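Delta-1-pyrroline-5-carboxylate dehydrogenase, mitochondrial (PDB 4E3X) catalyses the NAD+-dependent oxidation of L-glutamate gamma-semialdehyde, which arises from delta-1-pyrroline-5-carboxylate, to L-glutamate, the second step of proline degradation. Local coordinates at residues T195-L200 against R540-Q545; R310-C315 against T528-G533; S28-A33 against F172-A177. All coordinates share one frame; numbering follows the deposited sequence.

Contact 1 (T195-L200 against R540-Q545); sequences TVYRGL and RWTSPQ
Val196 and Gln545 face each other as an antiparallel hydrogen-bonded pair: Val196 N donates to Gln545 O over 2.7 Å, and Gln545 N returns a bond to Val196 O at 174°, nearly straight. Arg198 O takes two donors, one from each side of its carbonyl plane. Ser543 N lies 2.9 Å from Arg198 O, while the Thr542 hydroxyl comes from above that plane, with OG1 2.8 Å from Arg198 O. Turning OG1 anti to the Thr542 backbone N (chi1 176°) brings it over this carbonyl.

The strands belong to the two-stranded antiparallel ribbon 191-199/542-550, the oligomerisation arm of the aldehyde dehydrogenase fold, and the N-to-C directions of segments 195-199 and 542-545 differ by 145°. The arm lies on the second subunit: Asn529 ND2 of that subunit bonds to Ser543 OG and Pro544 O, and Arg498 O and Ala501 O of the same subunit accept from Arg198 NH1 and Gln545 NE2.

Side-chain polar contacts centre on Arg198. Its chain bends at chi3, presenting the guanidinium side-on to Ser543: Arg198 NE points at Ser543 O (2.8 Å), near the group's plane, and Arg198 NH2 reaches Ser543 OG at 3.3 Å. Gln545 CB lies over one guanidinium face, 3.7 Å from Arg198 NE.

Apolar contacts flank these bonds. Pro544 CG meets Tyr197 CD1 obliquely at 4.1 Å, on a ring whose OH is bonded to Glu183 O. Leu200 sets CD1 at the edge of the indole, 4.0 Å from Trp541 CE3, and lays CD2 against the backbone between Thr542 and Ser543.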
loop_
_atom_site.group_PDB
_atom_site.type_symbol
_atom_site.label_atom_id
_atom_site.label_comp_id
_atom_site.label_asym_id
_atom_site.label_seq_id
_atom_site.Cartn_x
_atom_site.Cartn_y
_atom_site.Cartn_z
ATOM N N THR B 195 0.306 -12.435 14.250
ATOM C CA THR B 195 -0.336 -11.661 13.201
ATOM C C THR B 195 -1.287 -12.535 12.401
ATOM O O THR B 195 -0.904 -13.595 11.906
ATOM C CB THR B 195 0.694 -11.018 12.249
ATOM O OG1 THR B 195 1.491 -10.085 12.988
ATOM C CG2 THR B 195 0.000 -10.285 11.109
ATOM N N VAL B 196 -2.528 -12.078 12.296
ATOM C CA VAL B 196 -3.544 -12.703 11.472
ATOM C C VAL B 196 -3.642 -11.885 10.188
ATOM O O VAL B 196 -3.948 -10.690 10.234
ATOM C CB VAL B 196 -4.905 -12.679 12.187
ATOM C CG1 VAL B 196 -5.990 -13.239 11.283
ATOM C CG2 VAL B 196 -4.851 -13.436 13.517
ATOM N N TYR B 197 -3.376 -12.516 9.048
ATOM C CA TYR B 197 -3.430 -11.825 7.764
ATOM C C TYR B 197 -4.873 -11.872 7.243
ATOM O O TYR B 197 -5.234 -12.730 6.432
ATOM C CB TYR B 197 -2.384 -12.397 6.789
ATOM C CG TYR B 197 -0.984 -12.051 7.253
ATOM C CD1 TYR B 197 -0.447 -10.794 7.006
ATOM C CD2 TYR B 197 -0.225 -12.953 8.006
ATOM C CE1 TYR B 197 0.814 -10.451 7.458
ATOM C CE2 TYR B 197 1.041 -12.612 8.466
ATOM C CZ TYR B 197 1.557 -11.362 8.179
ATOM O OH TYR B 197 2.806 -11.010 8.636
ATOM N N ARG B 198 -5.701 -10.956 7.749
ATOM C CA ARG B 198 -7.117 -10.878 7.401
ATOM C C ARG B 198 -7.277 -10.434 5.963
ATOM O O ARG B 198 -6.537 -9.574 5.491
ATOM C CB ARG B 198 -7.838 -9.837 8.270
ATOM C CG ARG B 198 -7.749 -10.048 9.782
ATOM C CD ARG B 198 -8.468 -8.922 10.539
ATOM N NE ARG B 198 -7.946 -7.603 10.185
ATOM C CZ ARG B 198 -8.196 -6.480 10.855
ATOM N NH1 ARG B 198 -8.917 -6.504 11.969
ATOM N NH2 ARG B 198 -7.691 -5.329 10.422
ATOM N N GLY B 199 -8.290 -10.955 5.274
ATOM C CA GLY B 199 -8.713 -10.328 4.034
ATOM C C GLY B 199 -9.307 -8.956 4.329
ATOM O O GLY B 199 -9.578 -8.629 5.484
ATOM N N LEU B 200 -9.484 -8.133 3.302
ATOM C CA LEU B 200 -10.130 -6.836 3.488
ATOM C C LEU B 200 -11.618 -7.040 3.777
ATOM O O LEU B 200 -12.244 -7.970 3.244
ATOM C CB LEU B 200 -9.941 -5.958 2.252
ATOM C CG LEU B 200 -8.539 -5.872 1.658
ATOM C CD1 LEU B 200 -8.514 -4.927 0.459
ATOM C CD2 LEU B 200 -7.493 -5.469 2.693
ATOM N N ARG B 540 -1.101 -5.832 -0.523
ATOM C CA ARG B 540 -2.155 -4.845 -0.749
ATOM C C ARG B 540 -3.543 -5.409 -0.441
ATOM O O ARG B 540 -4.493 -4.648 -0.232
ATOM C CB ARG B 540 -2.132 -4.326 -2.186
ATOM C CG ARG B 540 -0.893 -3.497 -2.560
ATOM C CD ARG B 540 -0.645 -2.285 -1.624
ATOM N NE ARG B 540 -1.625 -1.201 -1.782
ATOM C CZ ARG B 540 -2.192 -0.529 -0.776
ATOM N NH1 ARG B 540 -1.916 -0.841 0.484
ATOM N NH2 ARG B 540 -3.055 0.451 -1.029
ATOM N N TRP B 541 -3.670 -6.739 -0.404
ATOM C CA TRP B 541 -4.986 -7.377 -0.288
ATOM C C TRP B 541 -5.229 -8.020 1.073
ATOM O O TRP B 541 -6.186 -8.768 1.249
ATOM C CB TRP B 541 -5.226 -8.361 -1.453
ATOM C CG TRP B 541 -4.872 -7.704 -2.743
ATOM C CD1 TRP B 541 -3.830 -8.019 -3.566
ATOM C CD2 TRP B 541 -5.501 -6.551 -3.314
ATOM N NE1 TRP B 541 -3.778 -7.142 -4.625
ATOM C CE2 TRP B 541 -4.798 -6.234 -4.496
ATOM C CE3 TRP B 541 -6.597 -5.757 -2.946
ATOM C CZ2 TRP B 541 -5.145 -5.155 -5.304
ATOM C CZ3 TRP B 541 -6.946 -4.695 -3.754
ATOM C CH2 TRP B 541 -6.228 -4.408 -4.928
ATOM N N THR B 542 -4.372 -7.703 2.037
ATOM C CA THR B 542 -4.584 -8.121 3.414
ATOM C C THR B 542 -4.532 -6.899 4.330
ATOM O O THR B 542 -3.788 -5.944 4.069
ATOM C CB THR B 542 -3.560 -9.214 3.863
ATOM O OG1 THR B 542 -3.748 -9.520 5.249
ATOM C CG2 THR B 542 -2.122 -8.759 3.675
ATOM N N SER B 543 -5.342 -6.927 5.384
ATOM C CA SER B 543 -5.343 -5.901 6.413
ATOM C C SER B 543 -5.014 -6.609 7.727
ATOM O O SER B 543 -5.892 -7.199 8.357
ATOM C CB SER B 543 -6.728 -5.244 6.479
ATOM O OG SER B 543 -6.785 -4.239 7.471
ATOM N N PRO B 544 -3.732 -6.605 8.125
ATOM C CA PRO B 544 -3.352 -7.483 9.238
ATOM C C PRO B 544 -3.940 -7.077 10.585
ATOM O O PRO B 544 -4.172 -5.898 10.854
ATOM C CB PRO B 544 -1.821 -7.374 9.260
ATOM C CG PRO B 544 -1.453 -6.948 7.848
ATOM C CD PRO B 544 -2.559 -6.007 7.462
ATOM N N GLN B 545 -4.197 -8.082 11.414
ATOM C CA GLN B 545 -4.552 -7.893 12.808
ATOM C C GLN B 545 -3.451 -8.509 13.646
ATOM O O GLN B 545 -2.910 -9.544 13.279
ATOM C CB GLN B 545 -5.863 -8.618 13.097
ATOM C CG GLN B 545 -6.312 -8.584 14.554
ATOM C CD GLN B 545 -7.439 -9.547 14.818
ATOM O OE1 GLN B 545 -7.394 -10.696 14.381
ATOM N NE2 GLN B 545 -8.474 -9.080 15.516
#

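Contact 2 (R310-C315 against T528-G533); sequences RLAGEC and TNDKPG
The Asp530 carboxylate is approached at OD2 from both sides of its plane: the Thr528 hydroxyl lies 40° out of that plane on one side, and the Ala312 methyl stands off the other, with CB 3.4 Å from Asp530 OD2. The second flat group is the Gly313 carbonyl, which Thr528 N meets in plane, the bond from Thr528 N to Gly313 O measuring 2.9 Å.

Thr528 thus grips Gly313 twice. Gly313 N donates to Thr528 OG1 over 2.9 Å at 172°, and Thr528 OG1 in turn donates a hydrogen bond to Asp530 OD2 at 2.7 Å. A chi1 of 49°, placing OG1 between the backbone N and the carbonyl carbon, is what lets hydroxyl and amide address one glycine together. A water adds a third tie, donating to Gly313 O and accepting from Asn529 N; another water lies 2.9 Å from both Leu311 O and Asp530 OD2.

Strand 310-314 is an outermost strand of the parallel five-stranded sheet of the NAD-binding, Rossmann-type domain. One edge pairs with strand 279-285, and the loop after strand 523-524 takes up backbone groups of Gly313 that this pairing does not use. Replacing Thr528 by a valine would probably leave Gly313 N without its acceptor and Asp530 OD2 without its close hydroxyl donor, the carboxylate being less firmly held.

Glu314, the proton acceptor of the active site, directly follows Gly313. A chain of hydrogen bonds running from the Gly313 N-H through the Thr528 hydroxyl to the Asp530 carboxylate would probably make OG1 a better acceptor, consistent with a firmly placed backbone just ahead of the catalytic residue.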
loop_
_atom_site.group_PDB
_atom_site.type_symbol
_atom_site.label_atom_id
_atom_site.label_comp_id
_atom_site.label_asym_id
_atom_site.label_seq_id
_atom_site.Cartn_x
_atom_site.Cartn_y
_atom_site.Cartn_z
ATOM N N ARG B 310 -8.746 0.617 -1.090
ATOM C CA ARG B 310 -7.398 0.533 -1.633
ATOM C C ARG B 310 -7.442 0.420 -3.139
ATOM O O ARG B 310 -7.991 -0.545 -3.676
ATOM C CB ARG B 310 -6.682 -0.690 -1.077
ATOM C CG ARG B 310 -6.467 -0.612 0.406
ATOM C CD ARG B 310 -5.743 -1.829 0.922
ATOM N NE ARG B 310 -5.530 -1.737 2.365
ATOM C CZ ARG B 310 -4.760 -2.565 3.059
ATOM N NH1 ARG B 310 -4.126 -3.559 2.445
ATOM N NH2 ARG B 310 -4.632 -2.407 4.370
ATOM N N LEU B 311 -6.860 1.402 -3.816
ATOM C CA LEU B 311 -6.817 1.390 -5.266
ATOM C C LEU B 311 -5.459 0.947 -5.777
ATOM O O LEU B 311 -4.437 1.496 -5.378
ATOM C CB LEU B 311 -7.179 2.761 -5.812
ATOM C CG LEU B 311 -8.674 2.878 -6.092
ATOM C CD1 LEU B 311 -9.491 2.802 -4.812
ATOM C CD2 LEU B 311 -8.951 4.153 -6.836
ATOM N N ALA B 312 -5.459 -0.060 -6.640
ATOM C CA ALA B 312 -4.248 -0.525 -7.298
ATOM C C ALA B 312 -4.469 -0.368 -8.791
ATOM O O ALA B 312 -5.509 -0.783 -9.312
ATOM C CB ALA B 312 -3.961 -1.977 -6.944
ATOM N N GLY B 313 -3.519 0.255 -9.479
ATOM C CA GLY B 313 -3.665 0.483 -10.903
ATOM C C GLY B 313 -2.378 0.309 -11.675
ATOM O O GLY B 313 -1.320 0.793 -11.267
ATOM N N GLU B 314 -2.475 -0.391 -12.796
ATOM C CA GLU B 314 -1.411 -0.431 -13.793
ATOM C C GLU B 314 -1.968 0.223 -15.047
ATOM O O GLU B 314 -3.005 -0.218 -15.555
ATOM C CB GLU B 314 -1.018 -1.878 -14.087
ATOM N N CYS B 315 -1.281 1.253 -15.551
ATOM C CA CYS B 315 -1.880 2.190 -16.516
ATOM C C CYS B 315 -1.137 2.442 -17.823
ATOM O O CYS B 315 -1.423 3.415 -18.525
ATOM C CB CYS B 315 -2.112 3.543 -15.851
ATOM S SG CYS B 315 -3.220 3.455 -14.459
ATOM N N THR B 528 0.347 2.606 -9.688
ATOM C CA THR B 528 0.667 2.610 -8.260
ATOM C C THR B 528 1.866 1.723 -7.930
ATOM O O THR B 528 2.336 1.709 -6.794
ATOM C CB THR B 528 -0.552 2.169 -7.421
ATOM O OG1 THR B 528 -1.100 0.964 -7.968
ATOM C CG2 THR B 528 -1.624 3.232 -7.465
ATOM N N ASN B 529 2.346 0.986 -8.929
ATOM C CA ASN B 529 3.545 0.155 -8.829
ATOM C C ASN B 529 3.555 -0.842 -7.670
ATOM O O ASN B 529 4.477 -0.848 -6.848
ATOM C CB ASN B 529 4.827 0.995 -8.820
ATOM C CG ASN B 529 6.051 0.153 -9.081
ATOM O OD1 ASN B 529 5.947 -0.952 -9.629
ATOM N ND2 ASN B 529 7.217 0.654 -8.691
ATOM N N ASP B 530 2.565 -1.725 -7.646
ATOM C CA ASP B 530 2.442 -2.697 -6.566
ATOM C C ASP B 530 3.177 -3.994 -6.879
ATOM O O ASP B 530 3.155 -4.927 -6.080
ATOM C CB ASP B 530 0.975 -2.949 -6.241
ATOM C CG ASP B 530 0.289 -1.703 -5.754
ATOM O OD1 ASP B 530 0.711 -1.172 -4.703
ATOM O OD2 ASP B 530 -0.654 -1.238 -6.421
ATOM N N LYS B 531 3.819 -4.036 -8.044
ATOM C CA LYS B 531 4.710 -5.133 -8.427
ATOM C C LYS B 531 4.088 -6.532 -8.372
ATOM O O LYS B 531 4.636 -7.433 -7.732
ATOM C CB LYS B 531 6.017 -5.087 -7.623
ATOM C CG LYS B 531 6.957 -3.963 -8.045
ATOM C CD LYS B 531 7.290 -4.026 -9.539
ATOM C CE LYS B 531 8.613 -3.328 -9.877
ATOM N NZ LYS B 531 8.835 -3.307 -11.352
ATOM N N PRO B 532 2.971 -6.735 -9.090
ATOM C CA PRO B 532 2.524 -8.115 -9.311
ATOM C C PRO B 532 3.658 -8.919 -9.943
ATOM O O PRO B 532 4.395 -8.401 -10.791
ATOM C CB PRO B 532 1.346 -7.952 -10.285
ATOM C CG PRO B 532 1.596 -6.633 -10.963
ATOM C CD PRO B 532 2.184 -5.772 -9.881
ATOM N N GLY B 533 3.798 -10.167 -9.519
ATOM C CA GLY B 533 4.919 -10.981 -9.939
ATOM C C GLY B 533 6.016 -11.038 -8.891
ATOM O O GLY B 533 6.936 -11.857 -8.983
HETATM O O HOH W 1 -2.123 0.142 -4.347
HETATM O O HOH W 2 1.438 0.021 -11.489
#

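Contact 3 (S28-A33 against F172-A177); sequences SSLKVA and FNAKFA. Unlike the reference sequence in segment 28-33: Ala33 (reference Thr).
This is a mainly apolar contact, pinned by one lysine, in which the extended N-terminal segment 28-33 runs over helix 155-180 of the aldehyde dehydrogenase fold. The evidence is that Leu30 and Val32, alternate residues of the segment, both direct their side chains at the helix, whereas Lys31 between them points away. Leu30 places CD2 on the helix backbone, 3.7 Å from Lys175 N, and 4.1 Å from Ala174 CB; Leu129 of helix 121-136 adds to the same apolar patch.

Lys175 rises beside these residues. Its chain is straight as far as CE and then bends at chi4 (66°), which swings Lys175 NZ onto Leu30 O at 2.8 Å, nearly along the C=O axis. Glu179, one turn further on the helix, forms a salt bridge to Lys175 NZ through OE2 and also accepts from Leu30 N, so both backbone polar groups of Leu30 are held by helix side chains. The aliphatic part of the lysine is used too, with Lys175 CD 3.9 Å from Val32 CG2. That same methyl makes a CH-pi contact: Val32 CG2 sits 3.9 Å from the centroid of the Phe172 ring and 7° off its normal.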
loop_
_atom_site.group_PDB
_atom_site.type_symbol
_atom_site.label_atom_id
_atom_site.label_comp_id
_atom_site.label_asym_id
_atom_site.label_seq_id
_atom_site.Cartn_x
_atom_site.Cartn_y
_atom_site.Cartn_z
ATOM N N SER B 28 3.729 -23.557 6.891
ATOM C CA SER B 28 4.326 -24.410 5.881
ATOM C C SER B 28 5.048 -23.560 4.849
ATOM O O SER B 28 4.985 -22.331 4.877
ATOM C CB SER B 28 3.252 -25.261 5.204
ATOM N N SER B 29 5.743 -24.230 3.944
ATOM C CA SER B 29 6.384 -23.560 2.832
ATOM C C SER B 29 5.957 -24.270 1.563
ATOM O O SER B 29 5.288 -25.300 1.608
ATOM C CB SER B 29 7.902 -23.621 2.981
ATOM O OG SER B 29 8.345 -24.968 3.003
ATOM N N LEU B 30 6.350 -23.722 0.426
ATOM C CA LEU B 30 5.999 -24.315 -0.851
ATOM C C LEU B 30 7.159 -24.122 -1.802
ATOM O O LEU B 30 7.733 -23.035 -1.859
ATOM C CB LEU B 30 4.752 -23.624 -1.402
ATOM C CG LEU B 30 4.106 -24.136 -2.685
ATOM C CD1 LEU B 30 3.616 -25.568 -2.520
ATOM C CD2 LEU B 30 2.959 -23.214 -3.081
ATOM N N LYS B 31 7.509 -25.171 -2.543
ATOM C CA LYS B 31 8.509 -25.055 -3.591
ATOM C C LYS B 31 7.818 -24.954 -4.938
ATOM O O LYS B 31 7.047 -25.838 -5.321
ATOM C CB LYS B 31 9.429 -26.273 -3.591
ATOM C CG LYS B 31 10.209 -26.470 -2.303
ATOM C CD LYS B 31 11.182 -25.319 -2.045
ATOM C CE LYS B 31 11.993 -25.551 -0.778
ATOM N NZ LYS B 31 11.140 -25.426 0.435
ATOM N N VAL B 32 8.091 -23.872 -5.658
ATOM C CA VAL B 32 7.554 -23.708 -6.996
ATOM C C VAL B 32 8.650 -23.236 -7.938
ATOM O O VAL B 32 9.635 -22.615 -7.528
ATOM C CB VAL B 32 6.386 -22.704 -7.030
ATOM C CG1 VAL B 32 5.258 -23.140 -6.087
ATOM C CG2 VAL B 32 6.877 -21.326 -6.666
ATOM N N ALA B 33 8.488 -23.565 -9.208
ATOM C CA ALA B 33 9.394 -23.074 -10.224
ATOM C C ALA B 33 8.573 -22.515 -11.362
ATOM O O ALA B 33 7.382 -22.821 -11.496
ATOM C CB ALA B 33 10.287 -24.191 -10.715
ATOM N N PHE B 172 3.291 -18.871 -7.769
ATOM C CA PHE B 172 4.123 -17.975 -6.973
ATOM C C PHE B 172 3.323 -17.203 -5.927
ATOM O O PHE B 172 3.774 -17.068 -4.790
ATOM C CB PHE B 172 4.928 -17.030 -7.861
ATOM C CG PHE B 172 6.161 -17.662 -8.443
ATOM C CD1 PHE B 172 7.392 -17.551 -7.804
ATOM C CD2 PHE B 172 6.090 -18.392 -9.619
ATOM C CE1 PHE B 172 8.534 -18.149 -8.338
ATOM C CE2 PHE B 172 7.226 -18.992 -10.152
ATOM C CZ PHE B 172 8.446 -18.859 -9.516
ATOM N N ASN B 173 2.144 -16.698 -6.279
ATOM C CA ASN B 173 1.330 -16.025 -5.267
ATOM C C ASN B 173 0.918 -16.991 -4.151
ATOM O O ASN B 173 0.888 -16.615 -2.985
ATOM C CB ASN B 173 0.114 -15.330 -5.867
ATOM C CG ASN B 173 0.466 -14.014 -6.513
ATOM O OD1 ASN B 173 1.347 -13.293 -6.033
ATOM N ND2 ASN B 173 -0.226 -13.682 -7.602
ATOM N N ALA B 174 0.621 -18.245 -4.499
ATOM C CA ALA B 174 0.348 -19.249 -3.470
ATOM C C ALA B 174 1.548 -19.412 -2.533
ATOM O O ALA B 174 1.389 -19.441 -1.313
ATOM C CB ALA B 174 -0.021 -20.577 -4.097
ATOM N N LYS B 175 2.750 -19.520 -3.099
ATOM C CA LYS B 175 3.953 -19.593 -2.275
ATOM C C LYS B 175 4.100 -18.363 -1.386
ATOM O O LYS B 175 4.311 -18.489 -0.180
ATOM C CB LYS B 175 5.204 -19.755 -3.145
ATOM C CG LYS B 175 6.515 -19.680 -2.367
ATOM C CD LYS B 175 7.718 -19.586 -3.296
ATOM C CE LYS B 175 9.023 -19.489 -2.509
ATOM N NZ LYS B 175 9.300 -20.741 -1.745
ATOM N N PHE B 176 3.970 -17.176 -1.977
ATOM C CA PHE B 176 4.143 -15.940 -1.224
ATOM C C PHE B 176 3.135 -15.860 -0.075
ATOM O O PHE B 176 3.475 -15.454 1.037
ATOM C CB PHE B 176 3.988 -14.722 -2.140
ATOM C CG PHE B 176 5.023 -14.629 -3.237
ATOM C CD1 PHE B 176 6.319 -15.077 -3.041
ATOM C CD2 PHE B 176 4.689 -14.083 -4.469
ATOM C CE1 PHE B 176 7.265 -14.975 -4.060
ATOM C CE2 PHE B 176 5.620 -13.975 -5.485
ATOM C CZ PHE B 176 6.904 -14.435 -5.285
ATOM N N ALA B 177 1.901 -16.271 -0.342
ATOM C CA ALA B 177 0.839 -16.203 0.665
ATOM C C ALA B 177 1.012 -17.218 1.798
ATOM O O ALA B 177 0.857 -16.880 2.974
ATOM C CB ALA B 177 -0.515 -16.361 0.015
#

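Overall arrangement
Along the chain, contact 3 closes before contact 1 opens, and both segments of contact 2 fall between 195-200 and 540-545. Contact 3 precedes the arm directly, since helix 155-180 leads into strand 191-199; even so, contacts 1 and 3 have centres 18 Å apart and do not touch. Contacts 1 and 2, also 18 Å apart between centres, are joined: Arg310 NH1 probably bonds to the carbonyls of Arg540 and Thr542, connecting the edge of the NAD-binding sheet to the root of the dimer arm. Contacts 2 and 3, 21 Å apart, meet where Gly533 reaches Phe176. Because contacts 1 and 2 both touch the second subunit, the dimer interface lies structurally close to the catalytic strand.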